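Local coordinates for twin-arginine translocation pathway signal protein (PDB 2RJO) that binds beta-D-galactose in the cleft between its two lobes, probably as a periplasmic sugar-binding protein serving solute uptake or sensing, at residues 182-185 with 186-190; 212-215 with 216-219; 127-130 with 131-135; 119-122 with 123-126. All coordinates share one frame; numbering follows the deposited sequence.

Contact 1 (182-185 with 186-190); sequences KAFP and IMQAW
The ring of F184 and the amide of Q188, one helical turn apart, meet without any polar bond: F184 CE2 lies 3.6 Å from Q188 CD, and the ring and amide planes are turned 44° against each other, so the amide meets the ring obliquely. F184 has CG anti to its backbone N (chi1 -173°), while Q188 places CG beside its own N and runs on extended; these choices bring the two groups together on one side of the helix. Q188 OE1 also rests 3.6 Å from P185 CA. An apolar touch lies within 186-190, where I186 CG2 sits over one face of the W190 indole, 3.7 Å above its plane and offset toward the rim. The CG1 branch of I186 turns back instead to K182 O, at 3.3 Å.

All this belongs to helix 180-194, which packs on the four-stranded parallel sheet of the second lobe. Its inner side carries I186, M187 and W190 against L142 and V140, and the W190 indole is fixed by a hydrogen bond from NE1 to D172.

The stronger backbone bonds are i to i+4: M187 N to A183 O is 2.9 Å, Q188 N to F184 O 3.1 Å with an N-H...O angle of 159°, and A189 N to P185 O 3.2 Å. Around P185, weak i to i+3 bonds from I186 N and M187 N reach A183 O and F184 O respectively. P185 has no N-H to give to the preceding turn, and the helix is kinked there; P185 O still accepts from A189 N.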
# COMPACT_ATOMS: atom_id res chain seq x y z
N LYS A 182 14.66 8.81 -3.37
CA LYS A 182 14.38 10.17 -2.91
C LYS A 182 14.66 10.23 -1.41
O LYS A 182 15.04 11.27 -0.90
CB LYS A 182 12.94 10.57 -3.20
CG LYS A 182 12.73 11.03 -4.64
CD LYS A 182 11.29 11.39 -4.90
CE LYS A 182 11.09 11.83 -6.34
NZ LYS A 182 11.59 10.79 -7.29
N ALA A 183 14.50 9.10 -0.72
CA ALA A 183 14.76 9.06 0.71
C ALA A 183 16.25 9.05 1.03
O ALA A 183 16.67 9.57 2.06
CB ALA A 183 14.10 7.82 1.33
N PHE A 184 17.03 8.47 0.14
CA PHE A 184 18.47 8.38 0.33
C PHE A 184 19.10 9.76 0.59
O PHE A 184 19.59 10.00 1.70
CB PHE A 184 19.10 7.71 -0.90
CG PHE A 184 20.57 7.43 -0.77
CD1 PHE A 184 21.01 6.27 -0.11
CD2 PHE A 184 21.52 8.28 -1.33
CE1 PHE A 184 22.37 5.97 -0.03
CE2 PHE A 184 22.88 7.99 -1.25
CZ PHE A 184 23.31 6.83 -0.60
N PRO A 185 19.07 10.68 -0.40
CA PRO A 185 19.67 12.00 -0.16
C PRO A 185 19.06 12.79 0.99
O PRO A 185 19.71 13.69 1.53
CB PRO A 185 19.50 12.70 -1.51
CG PRO A 185 18.29 12.07 -2.08
CD PRO A 185 18.49 10.61 -1.75
N ILE A 186 17.83 12.48 1.37
CA ILE A 186 17.20 13.19 2.48
C ILE A 186 17.79 12.68 3.80
O ILE A 186 17.99 13.46 4.74
CB ILE A 186 15.67 12.98 2.48
CG1 ILE A 186 15.04 13.70 1.28
CG2 ILE A 186 15.07 13.52 3.76
CD1 ILE A 186 13.52 13.55 1.19
N MSE A 187 18.08 11.38 3.87
CA MSE A 187 18.66 10.78 5.07
C MSE A 187 20.06 11.34 5.27
O MSE A 187 20.48 11.62 6.39
CB MSE A 187 18.75 9.26 4.93
CG MSE A 187 17.90 8.47 5.92
SE MSE A 187 18.35 8.65 7.66
CE MSE A 187 16.93 9.11 8.32
N GLN A 188 20.78 11.50 4.16
CA GLN A 188 22.14 12.03 4.20
C GLN A 188 22.17 13.43 4.78
O GLN A 188 22.94 13.70 5.69
CB GLN A 188 22.74 12.07 2.79
CG GLN A 188 22.95 10.71 2.18
CD GLN A 188 23.69 10.79 0.88
OE1 GLN A 188 23.22 11.40 -0.10
NE2 GLN A 188 24.87 10.17 0.84
N ALA A 189 21.32 14.30 4.24
CA ALA A 189 21.26 15.68 4.70
C ALA A 189 20.86 15.75 6.18
O ALA A 189 21.30 16.65 6.89
CB ALA A 189 20.27 16.48 3.86
N TRP A 190 20.02 14.82 6.62
CA TRP A 190 19.60 14.80 8.03
C TRP A 190 20.74 14.42 8.95
O TRP A 190 20.84 14.91 10.07
CB TRP A 190 18.47 13.80 8.26
CG TRP A 190 17.09 14.29 7.98
CD1 TRP A 190 16.65 15.59 7.99
CD2 TRP A 190 15.94 13.49 7.70
NE1 TRP A 190 15.30 15.63 7.75
CE2 TRP A 190 14.84 14.36 7.56
CE3 TRP A 190 15.73 12.10 7.55
CZ2 TRP A 190 13.54 13.89 7.29
CZ3 TRP A 190 14.44 11.64 7.28
CH2 TRP A 190 13.37 12.53 7.15

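Contact 2 (212-215 with 216-219); sequences AIEA and LRAE
R217 folds back along the helix until its guanidinium crosses obliquely over the CG2 branch of I213, with NH1 and NH2 each 3.7 Å from I213 CG2. The arginine leaves the backbone with CG anti to N (chi1 175°), runs extended through CD, and bends at chi3 (-66°), the turn that brings the head back over the preceding residues. E214 CA lies at the guanidinium edge, near its plane. The carboxylate of E214 does not join in: its OE2 is 6.0 Å from R217 NH1. The charge of R217 is met instead by E244, which forms a salt bridge with NH2.

L216 also leans back, but with CG beside its own N (chi1 -65°), and this CG comes 3.4 Å from A212 O, while I213 and L216 also touch the loops at L245 and I225 respectively. Beneath the side chains run the helical bonds, among them L216 N to A212 O (3.0 Å) and R217 N to I213 O (2.9 Å). The A218 N to E214 O bond is longer, and E219 N reaches A215 O only weakly.

A212 and A215 put small side chains against M187 of helix 180-194, which lets the two helices lie close. This is the C-terminal half of the helix in a beta-alpha-beta unit, between strands 198-203 and 227-228 of a parallel alpha/beta lobe.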
# COMPACT_ATOMS: atom_id res chain seq x y z
N ALA A 212 16.55 4.84 3.50
CA ALA A 212 17.15 5.39 4.71
C ALA A 212 18.30 4.49 5.16
O ALA A 212 19.38 4.97 5.52
CB ALA A 212 16.09 5.50 5.81
N ILE A 213 18.08 3.18 5.14
CA ILE A 213 19.10 2.23 5.56
C ILE A 213 20.31 2.22 4.63
O ILE A 213 21.40 1.88 5.05
CB ILE A 213 18.51 0.81 5.66
CG1 ILE A 213 17.47 0.78 6.79
CG2 ILE A 213 19.63 -0.19 5.91
CD1 ILE A 213 16.64 -0.50 6.85
N GLU A 214 20.12 2.59 3.37
CA GLU A 214 21.24 2.63 2.43
C GLU A 214 22.14 3.80 2.76
O GLU A 214 23.36 3.74 2.56
CB GLU A 214 20.74 2.75 1.00
CG GLU A 214 20.11 1.48 0.46
CD GLU A 214 19.46 1.69 -0.89
OE1 GLU A 214 18.57 2.57 -0.98
OE2 GLU A 214 19.83 0.98 -1.86
N ALA A 215 21.54 4.87 3.26
CA ALA A 215 22.28 6.06 3.65
C ALA A 215 23.02 5.74 4.95
O ALA A 215 24.19 6.09 5.10
CB ALA A 215 21.33 7.23 3.84
N LEU A 216 22.35 5.08 5.88
CA LEU A 216 22.99 4.71 7.14
C LEU A 216 24.18 3.79 6.87
O LEU A 216 25.26 3.97 7.42
CB LEU A 216 22.01 3.98 8.06
CG LEU A 216 20.81 4.78 8.57
CD1 LEU A 216 19.90 3.84 9.35
CD2 LEU A 216 21.28 5.94 9.43
N ARG A 217 23.97 2.80 6.01
CA ARG A 217 25.03 1.86 5.65
C ARG A 217 26.24 2.61 5.10
O ARG A 217 27.38 2.24 5.37
CB ARG A 217 24.50 0.86 4.62
CG ARG A 217 25.56 -0.10 4.09
CD ARG A 217 24.95 -1.16 3.16
NE ARG A 217 24.04 -2.06 3.87
CZ ARG A 217 22.72 -1.91 3.94
NH1 ARG A 217 22.13 -0.88 3.34
NH2 ARG A 217 21.99 -2.77 4.64
N ALA A 218 25.99 3.66 4.33
CA ALA A 218 27.07 4.46 3.75
C ALA A 218 27.86 5.21 4.82
O ALA A 218 29.00 5.61 4.59
CB ALA A 218 26.51 5.44 2.73
N GLU A 219 27.26 5.41 5.98
CA GLU A 219 27.92 6.11 7.07
C GLU A 219 28.26 5.18 8.23
O GLU A 219 28.59 5.63 9.33
CB GLU A 219 27.03 7.27 7.54
CG GLU A 219 26.94 8.38 6.48
CD GLU A 219 25.57 9.03 6.38
OE1 GLU A 219 24.58 8.29 6.20
OE2 GLU A 219 25.47 10.27 6.48

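Contact 3 (127-130 with 131-135); sequences TQLF and KSMGG
Helix 118-132 ends here in a Schellman motif, in which F130 O takes the bond that closes the last turn. G135 N gives its hydrogen to F130 O at 2.7 Å, and G134 N bonds back to K131 O; G134, with phi +79°, is the first residue to leave the helical conformation. Both G134 and G135 have positive phi, which turns the chain out toward strand 137-143.

Two residues before F130, Q128 O is gripped twice by a single residue: S132 N approaches at 3.1 Å and S132 OG at 3.3 Å, from opposite faces of the carbonyl plane. The hydroxyl reaches back because OG lies beside the backbone N of S132 (chi1 -68°).

On the buried side, selenomethionine M133 runs alongside F130, pointing the same way, and brings SE to the ring edge: it is 4.1 Å from F130 CD1 and 82° off the ring normal, a Met-aromatic contact made at the edge, near the ring plane. The F130 ring continues into the core, meeting F165 and side chains of helix 149-163, while L129, F130 and M133 all touch V139. On the outer side, K131 lies beside T127, its CE 3.8 Å from T127 CG2, with the T127 hydroxyl bonded to E123 O.

The 6-to-1 bond from G135 to F130, the 5-to-2 bond from G134 to K131 and the left-handed backbone of G134 together define a Schellman C-cap, here leading from helix 118-132 into strand 137-143 of the parallel sheet in the second lobe.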
# COMPACT_ATOMS: atom_id res chain seq x y z
N THR A 127 5.30 3.17 17.68
CA THR A 127 5.39 2.79 19.08
C THR A 127 6.53 1.81 19.29
O THR A 127 7.27 1.90 20.27
CB THR A 127 4.07 2.16 19.57
OG1 THR A 127 3.07 3.18 19.64
CG2 THR A 127 4.24 1.53 20.95
N GLN A 128 6.67 0.86 18.37
CA GLN A 128 7.74 -0.13 18.46
C GLN A 128 9.09 0.56 18.33
O GLN A 128 10.04 0.20 19.03
CB GLN A 128 7.60 -1.17 17.35
CG GLN A 128 8.75 -2.16 17.31
CD GLN A 128 8.83 -3.02 18.56
OE1 GLN A 128 8.01 -3.92 18.77
NE2 GLN A 128 9.83 -2.75 19.40
N LEU A 129 9.17 1.54 17.43
CA LEU A 129 10.39 2.29 17.21
C LEU A 129 10.80 3.06 18.47
O LEU A 129 11.97 3.03 18.87
CB LEU A 129 10.21 3.26 16.04
CG LEU A 129 11.36 4.22 15.77
CD1 LEU A 129 12.56 3.44 15.25
CD2 LEU A 129 10.94 5.28 14.77
N PHE A 130 9.85 3.72 19.10
CA PHE A 130 10.15 4.49 20.29
C PHE A 130 10.54 3.59 21.46
O PHE A 130 11.32 3.99 22.31
CB PHE A 130 8.97 5.37 20.69
CG PHE A 130 8.54 6.33 19.61
CD1 PHE A 130 9.45 6.79 18.65
CD2 PHE A 130 7.22 6.79 19.56
CE1 PHE A 130 9.05 7.70 17.66
CE2 PHE A 130 6.81 7.70 18.58
CZ PHE A 130 7.73 8.15 17.62
N LYS A 131 9.99 2.38 21.50
CA LYS A 131 10.35 1.47 22.58
C LYS A 131 11.83 1.15 22.40
O LYS A 131 12.62 1.21 23.34
CB LYS A 131 9.55 0.17 22.51
CG LYS A 131 8.04 0.32 22.61
CD LYS A 131 7.63 1.09 23.86
CE LYS A 131 6.14 0.92 24.17
NZ LYS A 131 5.85 -0.46 24.67
N SER A 132 12.20 0.83 21.16
CA SER A 132 13.59 0.49 20.86
C SER A 132 14.54 1.59 21.27
O SER A 132 15.69 1.32 21.61
CB SER A 132 13.75 0.23 19.36
OG SER A 132 13.08 -0.95 18.98
N MSE A 133 14.07 2.83 21.23
CA MSE A 133 14.90 3.98 21.58
C MSE A 133 14.91 4.25 23.09
O MSE A 133 15.56 5.19 23.55
CB MSE A 133 14.39 5.24 20.87
CG MSE A 133 14.53 5.23 19.35
SE MSE A 133 13.51 6.53 18.60
CE MSE A 133 13.41 6.01 17.05
N GLY A 134 14.20 3.43 23.85
CA GLY A 134 14.14 3.65 25.29
C GLY A 134 13.13 4.75 25.56
O GLY A 134 13.10 5.33 26.65
N GLY A 135 12.32 5.06 24.56
CA GLY A 135 11.29 6.08 24.69
C GLY A 135 11.79 7.51 24.72
O GLY A 135 11.01 8.44 24.94

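Contact 4 (119-122 with 123-126); sequences VAYG and EETA
The ring of Y121 is met by the carboxylate of E124, whose OE1 comes 3.6 Å from CD1 and 3.9 Å from CE1, on an oblique line. The two side chains lie side by side and point the same way, their planes 51° apart. Beyond this pair, the indole of W251, a residue of the galactose pocket, meets the Y121 ring edge-to-face, and Y121 OH is hydrogen-bonded to A288 N, which fixes the far end of the ring.

In T125, with chi1 at 68°, OG1 stands between the backbone N and the carbonyl carbon, which places the hydroxyl 3.2 Å from G122 O. W202 NE1 makes weak hydrogen bonds to both of these oxygens. CG2 of T125 packs 3.4 Å from Y121 O. The backbone bonds T125 N to Y121 O (3.0 Å, N-H...O angle 164°) and A126 N to G122 O (3.1 Å) carry the helix through this turn.

These are the first turns of helix 118-132, held between helix 149-163, which E123 and A126 touch, and strands 248-250 and 283-291, met by Y121, E124 and T125, with the galactose pocket just beyond Y121 at W251.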
# COMPACT_ATOMS: atom_id res chain seq x y z
N VAL A 119 -3.72 4.84 10.40
CA VAL A 119 -3.51 5.55 11.65
C VAL A 119 -3.10 4.56 12.73
O VAL A 119 -2.20 4.83 13.53
CB VAL A 119 -4.80 6.27 12.12
CG1 VAL A 119 -4.51 7.12 13.36
CG2 VAL A 119 -5.35 7.14 11.00
N ALA A 120 -3.76 3.40 12.75
CA ALA A 120 -3.46 2.38 13.74
C ALA A 120 -2.07 1.78 13.52
O ALA A 120 -1.23 1.79 14.42
CB ALA A 120 -4.51 1.30 13.69
N TYR A 121 -1.82 1.27 12.32
CA TYR A 121 -0.54 0.67 12.01
C TYR A 121 0.62 1.65 12.06
O TYR A 121 1.72 1.27 12.44
CB TYR A 121 -0.61 -0.01 10.64
CG TYR A 121 -1.51 -1.22 10.65
CD1 TYR A 121 -1.18 -2.35 11.39
CD2 TYR A 121 -2.70 -1.21 9.95
CE1 TYR A 121 -2.04 -3.46 11.43
CE2 TYR A 121 -3.57 -2.31 9.99
CZ TYR A 121 -3.23 -3.42 10.72
OH TYR A 121 -4.08 -4.51 10.74
N GLY A 122 0.38 2.90 11.67
CA GLY A 122 1.44 3.89 11.71
C GLY A 122 1.84 4.12 13.16
O GLY A 122 3.03 4.27 13.48
N GLU A 123 0.84 4.13 14.03
CA GLU A 123 1.08 4.31 15.45
C GLU A 123 1.74 3.06 15.99
O GLU A 123 2.51 3.12 16.94
CB GLU A 123 -0.24 4.57 16.18
CG GLU A 123 -0.16 4.41 17.69
CD GLU A 123 -1.26 5.15 18.43
OE1 GLU A 123 -2.44 5.06 17.99
OE2 GLU A 123 -0.95 5.81 19.44
N GLU A 124 1.46 1.92 15.36
CA GLU A 124 2.04 0.66 15.79
C GLU A 124 3.54 0.59 15.55
O GLU A 124 4.31 0.25 16.46
CB GLU A 124 1.37 -0.52 15.08
CG GLU A 124 0.55 -1.40 16.00
CD GLU A 124 0.64 -2.88 15.64
OE1 GLU A 124 0.32 -3.25 14.50
OE2 GLU A 124 1.02 -3.68 16.52
N THR A 125 3.97 0.92 14.33
CA THR A 125 5.39 0.88 13.98
C THR A 125 6.15 1.97 14.73
O THR A 125 7.30 1.78 15.13
CB THR A 125 5.60 1.05 12.45
OG1 THR A 125 5.25 2.39 12.05
CG2 THR A 125 4.76 0.06 11.68
N ALA A 126 5.49 3.11 14.93
CA ALA A 126 6.10 4.23 15.64
C ALA A 126 6.27 3.88 17.11
O ALA A 126 7.27 4.26 17.74
CB ALA A 126 5.22 5.46 15.51

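In the fold
Contacts 3 and 4 share helix 118-132, with centres 12 Å apart: contact 4 covers its early turns and contact 3 its C-terminal end. Contacts 1 and 2 lie on neighbouring helices, 180-194 and 206-218, with centres 9 Å apart, and they touch directly: M187 CB is 3.5 Å from A215 CB, and F184 CE1 is 3.5 Å from E214 C. The two pairs are separate, with nearest atoms of contacts 2 and 3 about 9 Å apart. Measured from side chains to the bound galactose, Y121 of contact 4 is about 10 Å away and K182 of contact 1 about 11 Å.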